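Local coordinates for CocE/NonD family hydrolase (PDB 3III), which is probably a serine hydrolase of the alpha/beta-hydrolase fold that cleaves ester or amide bonds, though its natural substrate is not established, at residues A[75-80]-A[221-225]; A[123-127]-A[141-146]; A[214-218]-A[234-239]. All coordinates share one frame; numbering follows the deposited sequence.

In the fold
Strand 67-74 leads into the loop 75-80, the first partner of interaction 1. The chain then runs through strand 119-124 and helix 140-154, which interaction 2 joins across a short connection. Interaction 1 closes only at 221-225, the end of helix 213-224, so interaction 2 lies wholly within its span. Interaction 3 starts earlier on that same helix and closes at 234-239; its segments therefore alternate with those of interaction 1. Interactions 1 and 2 touch where Thr75 packs on Leu125 and Glu142. Interactions 1 and 3 meet at Tyr76 and Trp217. Together they tie the central sheet to its flanking helix 140-154 and to helices 213-224 and 234-240.

Interaction 1: residues A[75-80]-A[221-225]; sequences TYGKDN and IFARW. With PLM (palmitic acid), chain G.
Arg224 and Trp225, where helix 213-224 ends, reach over the loop 75-80. Arg224 leaves the helix with CG anti to the backbone N (chi1 -175°), and the chain bends at chi2. CB leads to CG, which lies over one face of the Trp225 ring, offset toward its rim. Arg224 CD then passes 3.6 Å from Tyr76 O. NE makes a weak hydrogen bond to Tyr76 O. Arg224 NH2 gives a straighter one to Asn80 OD1, 3.1 Å long, in both the carbonyl and the guanidinium planes. The guanidinium turns one face to Trp225 CH2, so Arg224 lies along the indole. Asn80 ND2 also donates to Tyr76 O, so the amide is held at both ends. Trp225 NE1 donates to Thr75 O at 2.8 Å, nearly in the plane of the indole. Beyond it, CZ2 of Trp225 lies 3.7 Å from Gly77 N. Tyr76 OH donates to O1 of the palmitic acid at 2.7 Å, and the carboxyl is also bonded to Ser169. Ile221 CG1 meets the edge of the Tyr76 ring. The contact thus joins the loop after strand 67-74 to the C-terminal end of helix 213-224, with Tyr170 of helix 170-179 edge-to-face on Tyr76.

Interaction 2: residues A[123-127]-A[141-146]; sequences VALRG and REAEDY
A strand-loop-helix unit of the alpha/beta-hydrolase core is pinned here by a salt bridge between Arg126, just past strand 119-124, and Asp145 on helix 140-154. Arg126 grips the carboxylate side-on with two nitrogens. Arg126 NE donates to Asp145 OD2 at 2.8 Å, almost straight at 174°. Arg126 NH2 donates to Asp145 OD1 at 3.0 Å. Both oxygens are met on their syn sides, somewhat out of the carboxylate plane, while the guanidinium keeps its partners in its own plane. The two flat groups are 20° apart. Arg126 runs out with CG anti to the backbone N (chi1 -171°) and turns at chi3, which sets NE and NH2 facing the acid. NH1 has a second acidic partner, Asp50.

Strand 119-124 belongs to the central mixed sheet, where it lies between 53-60 and 67-74, and helix 140-154 packs against that sheet. Leu125 lies between the strand end and the helix. Leu125 CD1 is 3.7 Å from Glu142 OE1, and Leu125 CD2 is 4.2 Å from Tyr146 CB. The Tyr146 side chain goes on to touch Met71 and Ala73 of strand 67-74 and Thr174 and Val178 of helix 170-179.

Two waters bridge the segments. One donates to Arg126 O and to Glu142 OE1. The other accepts from Arg126 N and donates to Asp145 OD2, so that oxygen has a second donor besides NE. Glu142 is extended, and its carboxylate is buried: OE1 is also bonded to Tyr170 OH and OE2 to Trp138 N. At the outer end, Arg141 NH2 lies over one face of the Arg126 guanidinium, 4.0 Å from Arg126 NH1. The two guanidinium planes are steeply turned against each other, and the nearby carboxylates of Asp145 and Asp50 probably offset the like charges.

Interaction 3: residues A[214-218]-A[234-239]; sequences YRFWT and LIQAQQ
Gln238 OE1 is gripped by two nitrogens of Arg215. Arg215 NE donates to Gln238 OE1 at 2.9 Å, in the carbonyl plane and on a lone pair. Arg215 NH2 donates to Gln238 OE1 as well, at 3.0 Å, but from above that plane. The guanidinium stands 69° from the amide, with OE1 near the guanidinium plane. The Arg215 chain is extended from CG to NE, which carries the group across to the other helix. Its NH1 forms a salt bridge with Glu535. The other end of the Gln238 amide is held as well: NE2 donates to Ala203 O and Asp210 O. The amide is therefore fixed in its rotation.

Leu234 O is another shared acceptor. Tyr214 OH donates to Leu234 O at 2.7 Å from above the carbonyl plane, and the helical bond from Gln238 N arrives from the opposite face. The Tyr214 ring and the Gln238 side chain lie alongside each other, pointing opposite ways. Ring and amide are 44° apart, with Tyr214 CD2 3.5 Å from Gln238 NE2. Thr218 OG1 sits over the centre of one ring face and donates to Tyr214 O.

Apolar groups fill in around these bonds. Ile235 CD1 packs at 3.6 Å on both CB and CG of Arg215. Thr218 CG2 approaches Leu234 CB and Ile235 CG1. Leu234 CD1 reaches Trp217 CZ3 at 3.8 Å, and Trp217 stacks on Trp138 while its NE1 is hydrogen-bonded to Tyr76 OH.

The helix segments run roughly antiparallel, at 149°, and the segment axes come within 10.1 Å of each other. Helix 198-203 covers Tyr214 and Trp217 through Met198, and helix 246-249 adds Trp248 against Tyr214 and Phe247 against Ala237.

Interaction 1: residues A[75-80]-A[221-225]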
loop_
_atom_site.group_PDB
_atom_site.type_symbol
_atom_site.label_atom_id
_atom_site.label_comp_id
_atom_site.label_asym_id
_atom_site.label_seq_id
_atom_site.Cartn_x
_atom_site.Cartn_y
_atom_site.Cartn_z
ATOM N N THR A 75 15.927 0.342 -4.016
ATOM C CA THR A 75 16.825 -0.339 -4.925
ATOM C C THR A 75 16.445 -0.179 -6.399
ATOM O O THR A 75 16.860 -0.953 -7.245
ATOM C CB THR A 75 16.937 -1.809 -4.562
ATOM O OG1 THR A 75 15.657 -2.417 -4.596
ATOM C CG2 THR A 75 17.591 -2.014 -3.180
ATOM N N TYR A 76 15.671 0.854 -6.710
ATOM C CA TYR A 76 15.216 1.096 -8.084
ATOM C C TYR A 76 16.150 1.952 -8.947
ATOM O O TYR A 76 15.968 2.000 -10.148
ATOM C CB TYR A 76 13.841 1.756 -8.050
ATOM C CG TYR A 76 12.726 0.941 -7.477
ATOM C CD1 TYR A 76 12.782 -0.445 -7.390
ATOM C CD2 TYR A 76 11.526 1.548 -7.142
ATOM C CE1 TYR A 76 11.665 -1.168 -6.912
ATOM C CE2 TYR A 76 10.416 0.808 -6.701
ATOM C CZ TYR A 76 10.488 -0.521 -6.594
ATOM O OH TYR A 76 9.361 -1.233 -6.148
ATOM N N GLY A 77 17.165 2.592 -8.354
ATOM C CA GLY A 77 18.032 3.487 -9.090
ATOM C C GLY A 77 17.884 4.901 -8.554
ATOM O O GLY A 77 16.822 5.493 -8.671
ATOM N N LYS A 78 18.959 5.435 -7.959
ATOM C CA LYS A 78 18.966 6.796 -7.402
ATOM C C LYS A 78 19.057 7.899 -8.486
ATOM O O LYS A 78 18.761 9.085 -8.171
ATOM C CB LYS A 78 20.096 6.968 -6.404
ATOM C CG LYS A 78 21.510 7.002 -7.029
ATOM C CD LYS A 78 22.572 7.379 -5.990
ATOM C CE LYS A 78 23.970 7.441 -6.547
ATOM N NZ LYS A 78 24.119 8.458 -7.646
ATOM N N ASP A 79 19.483 7.552 -9.695
ATOM C CA ASP A 79 19.616 8.525 -10.755
ATOM C C ASP A 79 18.584 8.367 -11.850
ATOM O O ASP A 79 18.745 8.894 -12.939
ATOM C CB ASP A 79 21.027 8.435 -11.319
ATOM C CG ASP A 79 22.029 8.811 -10.298
ATOM O OD1 ASP A 79 21.904 9.925 -9.804
ATOM O OD2 ASP A 79 22.894 7.997 -9.948
ATOM N N ASN A 80 17.518 7.648 -11.574
ATOM C CA ASN A 80 16.448 7.527 -12.561
ATOM C C ASN A 80 15.845 8.883 -12.939
ATOM O O ASN A 80 15.400 9.663 -12.073
ATOM C CB ASN A 80 15.358 6.560 -12.079
ATOM C CG ASN A 80 15.872 5.118 -11.894
ATOM O OD1 ASN A 80 17.056 4.766 -12.168
ATOM N ND2 ASN A 80 14.971 4.270 -11.439
ATOM N N ILE A 221 13.314 -5.991 -10.608
ATOM C CA ILE A 221 14.508 -5.747 -9.801
ATOM C C ILE A 221 15.698 -6.485 -10.430
ATOM O O ILE A 221 16.733 -5.882 -10.704
ATOM C CB ILE A 221 14.288 -6.144 -8.307
ATOM C CG1 ILE A 221 13.179 -5.260 -7.700
ATOM C CG2 ILE A 221 15.623 -6.101 -7.564
ATOM C CD1 ILE A 221 12.801 -5.534 -6.203
ATOM N N PHE A 222 15.509 -7.770 -10.734
ATOM C CA PHE A 222 16.517 -8.546 -11.419
ATOM C C PHE A 222 16.973 -7.883 -12.737
ATOM O O PHE A 222 18.158 -7.820 -13.008
ATOM C CB PHE A 222 15.996 -9.984 -11.678
ATOM C CG PHE A 222 16.336 -10.963 -10.584
ATOM C CD1 PHE A 222 17.601 -11.653 -10.603
ATOM C CD2 PHE A 222 15.443 -11.204 -9.540
ATOM C CE1 PHE A 222 17.929 -12.624 -9.612
ATOM C CE2 PHE A 222 15.734 -12.147 -8.542
ATOM C CZ PHE A 222 17.005 -12.849 -8.551
ATOM N N ALA A 223 16.015 -7.383 -13.528
ATOM C CA ALA A 223 16.306 -6.728 -14.819
ATOM C C ALA A 223 17.042 -5.380 -14.661
ATOM O O ALA A 223 17.805 -4.948 -15.541
ATOM C CB ALA A 223 15.002 -6.578 -15.634
ATOM N N ARG A 224 16.838 -4.721 -13.521
ATOM C CA ARG A 224 17.422 -3.432 -13.296
ATOM C C ARG A 224 18.941 -3.533 -13.052
ATOM O O ARG A 224 19.652 -2.610 -13.419
ATOM C CB ARG A 224 16.746 -2.721 -12.111
ATOM C CG ARG A 224 17.176 -1.311 -11.831
ATOM C CD ARG A 224 16.669 -0.309 -12.856
ATOM N NE ARG A 224 17.313 1.012 -12.710
ATOM C CZ ARG A 224 18.555 1.308 -13.112
ATOM N NH1 ARG A 224 19.360 0.389 -13.668
ATOM N NH2 ARG A 224 19.017 2.545 -12.928
ATOM N N TRP A 225 19.414 -4.639 -12.460
ATOM C CA TRP A 225 20.851 -4.787 -12.027
ATOM C C TRP A 225 21.375 -6.143 -12.467
ATOM O O TRP A 225 21.730 -6.987 -11.648
ATOM C CB TRP A 225 21.024 -4.619 -10.483
ATOM C CG TRP A 225 20.318 -3.409 -9.920
ATOM C CD1 TRP A 225 19.215 -3.390 -9.101
ATOM C CD2 TRP A 225 20.639 -2.046 -10.187
ATOM N NE1 TRP A 225 18.817 -2.096 -8.871
ATOM C CE2 TRP A 225 19.665 -1.249 -9.533
ATOM C CE3 TRP A 225 21.603 -1.420 -10.976
ATOM C CZ2 TRP A 225 19.676 0.135 -9.596
ATOM C CZ3 TRP A 225 21.605 -0.007 -11.023
ATOM C CH2 TRP A 225 20.665 0.728 -10.336
HETATM C C1 PLM G . 6.368 0.096 -7.310
HETATM O O1 PLM G . 7.014 0.103 -6.264
HETATM O O2 PLM G . 5.180 0.461 -7.259
HETATM C C2 PLM G . 7.021 -0.380 -8.568
HETATM C C3 PLM G . 6.184 -0.099 -9.804
HETATM C C4 PLM G . 6.857 -0.418 -11.139
HETATM C C5 PLM G . 6.107 0.158 -12.377
HETATM C C6 PLM G . 6.326 -0.581 -13.725
HETATM C C7 PLM G . 6.728 0.210 -14.994
HETATM C C8 PLM G . 5.608 0.593 -15.998
#

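Interaction 2: residues A[123-127]-A[141-146]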
loop_
_atom_site.group_PDB
_atom_site.type_symbol
_atom_site.label_atom_id
_atom_site.label_comp_id
_atom_site.label_asym_id
_atom_site.label_seq_id
_atom_site.Cartn_x
_atom_site.Cartn_y
_atom_site.Cartn_z
ATOM N N VAL A 123 19.038 7.698 -1.482
ATOM C CA VAL A 123 19.863 6.558 -1.119
ATOM C C VAL A 123 19.597 5.402 -2.076
ATOM O O VAL A 123 18.443 5.008 -2.293
ATOM C CB VAL A 123 19.587 6.070 0.327
ATOM C CG1 VAL A 123 20.488 4.869 0.659
ATOM C CG2 VAL A 123 19.785 7.233 1.286
ATOM N N ALA A 124 20.690 4.895 -2.657
ATOM C CA ALA A 124 20.703 3.606 -3.314
ATOM C C ALA A 124 21.077 2.541 -2.287
ATOM O O ALA A 124 22.200 2.501 -1.807
ATOM C CB ALA A 124 21.677 3.611 -4.490
ATOM N N LEU A 125 20.122 1.665 -1.942
ATOM C CA LEU A 125 20.365 0.632 -0.937
ATOM C C LEU A 125 21.261 -0.448 -1.530
ATOM O O LEU A 125 21.531 -0.484 -2.760
ATOM C CB LEU A 125 19.057 0.065 -0.347
ATOM C CG LEU A 125 18.300 1.107 0.501
ATOM C CD1 LEU A 125 16.779 0.743 0.688
ATOM C CD2 LEU A 125 18.999 1.295 1.813
ATOM N N ARG A 126 21.736 -1.305 -0.634
ATOM C CA ARG A 126 22.667 -2.384 -0.983
ATOM C C ARG A 126 22.104 -3.198 -2.150
ATOM O O ARG A 126 20.916 -3.544 -2.185
ATOM C CB ARG A 126 22.889 -3.299 0.196
ATOM C CG ARG A 126 23.993 -4.320 -0.005
ATOM C CD ARG A 126 24.089 -5.285 1.172
ATOM N NE ARG A 126 24.453 -4.623 2.420
ATOM C CZ ARG A 126 25.589 -4.799 3.085
ATOM N NH1 ARG A 126 26.523 -5.648 2.650
ATOM N NH2 ARG A 126 25.800 -4.139 4.219
ATOM N N GLY A 127 23.008 -3.540 -3.070
ATOM C CA GLY A 127 22.668 -4.293 -4.284
ATOM C C GLY A 127 22.243 -3.459 -5.488
ATOM O O GLY A 127 22.095 -3.996 -6.602
ATOM N N ARG A 141 17.980 -6.819 7.184
ATOM C CA ARG A 141 19.330 -6.470 6.721
ATOM C C ARG A 141 19.314 -5.201 5.848
ATOM O O ARG A 141 20.183 -4.364 5.929
ATOM C CB ARG A 141 20.014 -7.646 6.009
ATOM C CG ARG A 141 19.440 -8.095 4.646
ATOM C CD ARG A 141 20.408 -9.217 4.080
ATOM N NE ARG A 141 21.706 -8.590 3.821
ATOM C CZ ARG A 141 22.833 -9.265 3.572
ATOM N NH1 ARG A 141 22.835 -10.574 3.501
ATOM N NH2 ARG A 141 23.961 -8.610 3.386
ATOM N N GLU A 142 18.276 -5.004 5.073
ATOM C CA GLU A 142 18.172 -3.779 4.291
ATOM C C GLU A 142 17.868 -2.577 5.228
ATOM O O GLU A 142 18.431 -1.501 5.080
ATOM C CB GLU A 142 17.058 -3.916 3.248
ATOM C CG GLU A 142 16.860 -2.724 2.379
ATOM C CD GLU A 142 15.789 -2.910 1.275
ATOM O OE1 GLU A 142 16.170 -2.875 0.087
ATOM O OE2 GLU A 142 14.577 -2.998 1.590
ATOM N N ALA A 143 16.940 -2.767 6.151
ATOM C CA ALA A 143 16.687 -1.804 7.204
ATOM C C ALA A 143 17.966 -1.380 7.997
ATOM O O ALA A 143 18.132 -0.177 8.382
ATOM C CB ALA A 143 15.637 -2.388 8.143
ATOM N N GLU A 144 18.828 -2.340 8.309
ATOM C CA GLU A 144 20.075 -2.035 9.047
ATOM C C GLU A 144 20.989 -1.094 8.257
ATOM O O GLU A 144 21.620 -0.175 8.840
ATOM C CB GLU A 144 20.785 -3.313 9.489
ATOM C CG GLU A 144 20.006 -4.000 10.621
ATOM C CD GLU A 144 20.656 -5.266 11.110
ATOM O OE1 GLU A 144 21.872 -5.436 10.838
ATOM O OE2 GLU A 144 19.962 -6.064 11.797
ATOM N N ASP A 145 21.054 -1.296 6.935
ATOM C CA ASP A 145 21.850 -0.434 6.073
ATOM C C ASP A 145 21.270 0.992 6.070
ATOM O O ASP A 145 22.003 1.962 6.189
ATOM C CB ASP A 145 21.866 -0.969 4.639
ATOM C CG ASP A 145 22.693 -2.244 4.474
ATOM O OD1 ASP A 145 23.544 -2.529 5.325
ATOM O OD2 ASP A 145 22.451 -2.951 3.471
ATOM N N TYR A 146 19.949 1.092 5.927
ATOM C CA TYR A 146 19.206 2.365 5.965
ATOM C C TYR A 146 19.463 3.119 7.284
ATOM O O TYR A 146 19.780 4.317 7.297
ATOM C CB TYR A 146 17.706 2.069 5.757
ATOM C CG TYR A 146 16.813 3.226 5.256
ATOM C CD1 TYR A 146 15.505 2.974 4.864
ATOM C CD2 TYR A 146 17.225 4.562 5.264
ATOM C CE1 TYR A 146 14.675 3.988 4.422
ATOM C CE2 TYR A 146 16.385 5.587 4.831
ATOM C CZ TYR A 146 15.108 5.281 4.408
ATOM O OH TYR A 146 14.261 6.252 3.945
HETATM O O HOH W 1 18.973 -3.513 -0.207
HETATM O O HOH W 2 20.430 -1.966 1.920
#

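Interaction 3: residues A[214-218]-A[234-239]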
loop_
_atom_site.group_PDB
_atom_site.type_symbol
_atom_site.label_atom_id
_atom_site.label_comp_id
_atom_site.label_asym_id
_atom_site.label_seq_id
_atom_site.Cartn_x
_atom_site.Cartn_y
_atom_site.Cartn_z
ATOM N N TYR A 214 3.475 -9.390 -8.188
ATOM C CA TYR A 214 4.610 -9.878 -7.371
ATOM C C TYR A 214 5.789 -10.344 -8.208
ATOM O O TYR A 214 6.973 -10.020 -7.919
ATOM C CB TYR A 214 4.163 -11.005 -6.466
ATOM C CG TYR A 214 5.286 -11.615 -5.634
ATOM C CD1 TYR A 214 5.751 -10.966 -4.487
ATOM C CD2 TYR A 214 5.911 -12.821 -6.021
ATOM C CE1 TYR A 214 6.788 -11.524 -3.741
ATOM C CE2 TYR A 214 6.932 -13.378 -5.307
ATOM C CZ TYR A 214 7.352 -12.727 -4.123
ATOM O OH TYR A 214 8.379 -13.296 -3.394
ATOM N N ARG A 215 5.480 -11.134 -9.210
ATOM C CA ARG A 215 6.472 -11.685 -10.104
ATOM C C ARG A 215 7.008 -10.636 -11.058
ATOM O O ARG A 215 8.197 -10.573 -11.303
ATOM C CB ARG A 215 5.925 -12.903 -10.844
ATOM C CG ARG A 215 5.473 -13.995 -9.922
ATOM C CD ARG A 215 4.976 -15.261 -10.614
ATOM N NE ARG A 215 4.610 -16.241 -9.581
ATOM C CZ ARG A 215 4.125 -17.444 -9.826
ATOM N NH1 ARG A 215 3.883 -17.837 -11.069
ATOM N NH2 ARG A 215 3.877 -18.261 -8.818
ATOM N N PHE A 216 6.144 -9.776 -11.557
ATOM C CA PHE A 216 6.556 -8.652 -12.410
ATOM C C PHE A 216 7.561 -7.724 -11.675
ATOM O O PHE A 216 8.630 -7.323 -12.208
ATOM C CB PHE A 216 5.302 -7.889 -12.759
ATOM C CG PHE A 216 5.541 -6.510 -13.354
ATOM C CD1 PHE A 216 5.947 -6.385 -14.676
ATOM C CD2 PHE A 216 5.286 -5.357 -12.618
ATOM C CE1 PHE A 216 6.125 -5.118 -15.225
ATOM C CE2 PHE A 216 5.438 -4.116 -13.176
ATOM C CZ PHE A 216 5.868 -4.009 -14.478
ATOM N N TRP A 217 7.244 -7.475 -10.420
ATOM C CA TRP A 217 8.023 -6.608 -9.555
ATOM C C TRP A 217 9.371 -7.264 -9.301
ATOM O O TRP A 217 10.438 -6.627 -9.421
ATOM C CB TRP A 217 7.237 -6.400 -8.259
ATOM C CG TRP A 217 7.991 -5.759 -7.190
ATOM C CD1 TRP A 217 8.324 -4.457 -7.109
ATOM C CD2 TRP A 217 8.522 -6.392 -6.016
ATOM N NE1 TRP A 217 9.054 -4.231 -5.971
ATOM C CE2 TRP A 217 9.188 -5.405 -5.279
ATOM C CE3 TRP A 217 8.511 -7.696 -5.524
ATOM C CZ2 TRP A 217 9.811 -5.669 -4.057
ATOM C CZ3 TRP A 217 9.131 -7.952 -4.296
ATOM C CH2 TRP A 217 9.784 -6.961 -3.598
ATOM N N THR A 218 9.330 -8.531 -8.906
ATOM C CA THR A 218 10.568 -9.235 -8.628
ATOM C C THR A 218 11.481 -9.252 -9.851
ATOM O O THR A 218 12.674 -8.952 -9.749
ATOM C CB THR A 218 10.346 -10.687 -8.172
ATOM O OG1 THR A 218 9.556 -10.694 -6.985
ATOM C CG2 THR A 218 11.729 -11.312 -7.881
ATOM N N LEU A 234 13.181 -14.074 -5.232
ATOM C CA LEU A 234 11.902 -14.034 -4.562
ATOM C C LEU A 234 10.853 -14.805 -5.326
ATOM O O LEU A 234 9.859 -15.128 -4.767
ATOM C CB LEU A 234 11.456 -12.579 -4.302
ATOM C CG LEU A 234 12.133 -11.891 -3.118
ATOM C CD1 LEU A 234 11.902 -10.350 -3.194
ATOM C CD2 LEU A 234 11.710 -12.505 -1.770
ATOM N N ILE A 235 11.095 -15.129 -6.592
ATOM C CA ILE A 235 10.198 -16.021 -7.342
ATOM C C ILE A 235 10.270 -17.424 -6.668
ATOM O O ILE A 235 9.266 -18.046 -6.308
ATOM C CB ILE A 235 10.604 -16.082 -8.823
ATOM C CG1 ILE A 235 10.426 -14.709 -9.505
ATOM C CG2 ILE A 235 9.788 -17.096 -9.577
ATOM C CD1 ILE A 235 9.000 -14.239 -9.478
ATOM N N GLN A 236 11.480 -17.897 -6.478
ATOM C CA GLN A 236 11.674 -19.209 -5.857
ATOM C C GLN A 236 11.211 -19.209 -4.385
ATOM O O GLN A 236 10.647 -20.219 -3.908
ATOM C CB GLN A 236 13.135 -19.688 -6.002
ATOM C CG GLN A 236 13.413 -21.063 -5.383
ATOM C CD GLN A 236 12.511 -22.195 -5.943
ATOM O OE1 GLN A 236 12.090 -22.136 -7.108
ATOM N NE2 GLN A 236 12.250 -23.249 -5.131
ATOM N N ALA A 237 11.373 -18.083 -3.680
ATOM C CA ALA A 237 10.966 -17.979 -2.270
ATOM C C ALA A 237 9.444 -18.206 -2.193
ATOM O O ALA A 237 8.958 -18.976 -1.330
ATOM C CB ALA A 237 11.397 -16.585 -1.613
ATOM N N GLN A 238 8.717 -17.644 -3.155
ATOM C CA GLN A 238 7.253 -17.801 -3.206
ATOM C C GLN A 238 6.877 -19.256 -3.480
ATOM O O GLN A 238 5.943 -19.768 -2.928
ATOM C CB GLN A 238 6.623 -16.915 -4.282
ATOM C CG GLN A 238 5.055 -16.979 -4.382
ATOM C CD GLN A 238 4.566 -16.237 -5.649
ATOM O OE1 GLN A 238 5.100 -16.467 -6.722
ATOM N NE2 GLN A 238 3.594 -15.326 -5.507
ATOM N N GLN A 239 7.597 -19.904 -4.378
ATOM C CA GLN A 239 7.344 -21.298 -4.647
ATOM C C GLN A 239 7.527 -22.151 -3.385
ATOM O O GLN A 239 6.763 -23.038 -3.116
ATOM C CB GLN A 239 8.400 -21.831 -5.631
ATOM C CG GLN A 239 8.299 -21.373 -7.049
ATOM C CD GLN A 239 7.143 -22.013 -7.726
ATOM O OE1 GLN A 239 7.236 -23.152 -8.226
ATOM N NE2 GLN A 239 6.014 -21.292 -7.731
#